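Local coordinates for DUF1573 domain-containing protein (Porphyromonas gingivalis, PDB 2QSV) that is of unknown function, possibly a cysteine-type peptidase, this being its C-terminal part with two immunoglobulin-like domains, at residues 46-51 and 63-68. Residues are numbered along the deposited sequence; the frame is centred on the assembly and turned at random.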
# COMPACT_ATOMS: atom_id res chain seq x y z
N VAL A 46 -6.62 11.91 -3.78
CA VAL A 46 -7.14 12.62 -2.61
C VAL A 46 -7.43 14.10 -2.85
O VAL A 46 -6.91 14.70 -3.80
CB VAL A 46 -6.26 12.48 -1.31
CG1 VAL A 46 -5.82 11.04 -1.04
CG2 VAL A 46 -5.12 13.46 -1.29
N SER A 47 -8.26 14.66 -1.97
CA SER A 47 -8.59 16.08 -1.90
C SER A 47 -8.17 16.64 -0.56
O SER A 47 -8.37 15.98 0.48
CB SER A 47 -10.10 16.26 -2.03
OG SER A 47 -10.41 16.68 -3.33
N LEU A 48 -7.57 17.83 -0.59
CA LEU A 48 -7.25 18.58 0.61
C LEU A 48 -7.29 20.10 0.35
O LEU A 48 -6.54 20.63 -0.48
CB LEU A 48 -5.88 18.17 1.16
CG LEU A 48 -5.41 18.74 2.51
CD1 LEU A 48 -6.18 18.11 3.65
CD2 LEU A 48 -3.90 18.54 2.70
N ASP A 49 -8.17 20.81 1.06
CA ASP A 49 -8.20 22.28 1.00
C ASP A 49 -7.23 22.90 2.02
O ASP A 49 -6.63 23.93 1.74
CB ASP A 49 -9.63 22.81 1.12
CG ASP A 49 -10.50 22.40 -0.06
OD1 ASP A 49 -11.68 22.06 0.15
OD2 ASP A 49 -9.99 22.39 -1.22
N ASP A 50 -7.03 22.23 3.15
CA ASP A 50 -6.02 22.66 4.11
C ASP A 50 -4.59 22.43 3.58
O ASP A 50 -3.90 21.50 4.02
CB ASP A 50 -6.22 21.93 5.44
CG ASP A 50 -5.78 22.74 6.64
OD1 ASP A 50 -5.49 23.96 6.48
OD2 ASP A 50 -5.73 22.17 7.77
N ARG A 51 -4.14 23.30 2.67
CA ARG A 51 -2.88 23.09 1.93
C ARG A 51 -1.71 24.01 2.26
O ARG A 51 -0.57 23.69 1.95
CB ARG A 51 -3.12 23.14 0.42
CG ARG A 51 -3.71 21.87 -0.13
CD ARG A 51 -3.45 21.73 -1.59
NE ARG A 51 -2.07 21.30 -1.80
CZ ARG A 51 -1.63 20.75 -2.92
NH1 ARG A 51 -2.46 20.55 -3.94
NH2 ARG A 51 -0.36 20.40 -3.02
N LEU A 63 -5.06 17.34 9.40
CA LEU A 63 -5.34 17.30 7.97
C LEU A 63 -6.26 16.11 7.65
O LEU A 63 -5.97 14.96 8.03
CB LEU A 63 -4.04 17.27 7.14
CG LEU A 63 -2.90 18.22 7.54
CD1 LEU A 63 -1.63 17.97 6.74
CD2 LEU A 63 -3.33 19.69 7.45
N ASN A 64 -7.36 16.40 6.97
CA ASN A 64 -8.31 15.38 6.54
C ASN A 64 -8.27 15.21 5.03
O ASN A 64 -8.73 16.08 4.30
CB ASN A 64 -9.74 15.69 7.02
CG ASN A 64 -9.83 15.89 8.53
OD1 ASN A 64 -10.20 16.97 9.00
ND2 ASN A 64 -9.44 14.87 9.29
N LEU A 65 -7.70 14.10 4.59
CA LEU A 65 -7.60 13.79 3.18
C LEU A 65 -8.86 13.03 2.77
O LEU A 65 -9.10 11.92 3.24
CB LEU A 65 -6.35 12.96 2.90
CG LEU A 65 -4.94 13.54 3.05
CD1 LEU A 65 -4.62 14.12 4.44
CD2 LEU A 65 -3.96 12.42 2.73
N SER A 66 -9.65 13.65 1.90
CA SER A 66 -10.83 13.03 1.32
C SER A 66 -10.48 12.24 0.08
O SER A 66 -9.72 12.70 -0.77
CB SER A 66 -11.85 14.09 0.90
OG SER A 66 -12.39 14.72 2.04
N LEU A 67 -11.10 11.07 -0.05
CA LEU A 67 -10.92 10.24 -1.20
C LEU A 67 -11.62 10.84 -2.40
O LEU A 67 -12.80 11.18 -2.33
CB LEU A 67 -11.47 8.82 -0.93
CG LEU A 67 -11.19 7.75 -2.00
CD1 LEU A 67 -9.67 7.51 -2.25
CD2 LEU A 67 -11.90 6.44 -1.59
N ALA A 68 -10.90 10.95 -3.50
CA ALA A 68 -11.44 11.44 -4.75
C ALA A 68 -10.79 10.65 -5.88
O ALA A 68 -9.79 11.07 -6.42
CB ALA A 68 -11.16 12.98 -4.90
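The carbonyl oxygen of S66 is approached by two neighbouring backbone groups: S47 N donates a hydrogen bond to S66 O at 2.7 Å, and V46 CA adds a CA-H...O contact to the same oxygen at 3.2 Å. A second bond, from S66 N to S47 O at 3.0 Å, completes the ring of an antiparallel hydrogen-bonded pair. S47 O also faces L65 CA in a longer CA-H...O contact. The two serines project from the same face of the sheet, their CB atoms 4.0 Å apart and both residues partly exposed. V46, L48, L63 and L65 are buried. V46 CB and L65 CB lie beside each other, while V46 also touches F12 and L65 reaches V101 of strand 94-105 in the other sheet. Beyond the serine pair the backbones draw apart, and L48 keeps contact through its side chain: with CG anti to the backbone N (chi1 -174°), its CD1 is brought to within 3.3 Å of N64 O and also touches L63 CB and L65 CD1. Further on, D50 is the centre of an inverse gamma turn. Its side chain crosses that of L63 at about a right angle, with D50 OD2 3.5 Å from L63 CD2; the same carboxylate oxygen forms a salt bridge with R61. Strand 46-47 is thus a short edge strand beside 61-67, whose other flank bonds to strand 22-29 through L63 with L25 and L65 with V23. With strand 3-5 beyond 22-29, these strands make up one antiparallel layer of an immunoglobulin-like beta sandwich, and the touch of L65 on V101 joins it to the other layer, consistent with an E-set domain of the PG_0320-like family.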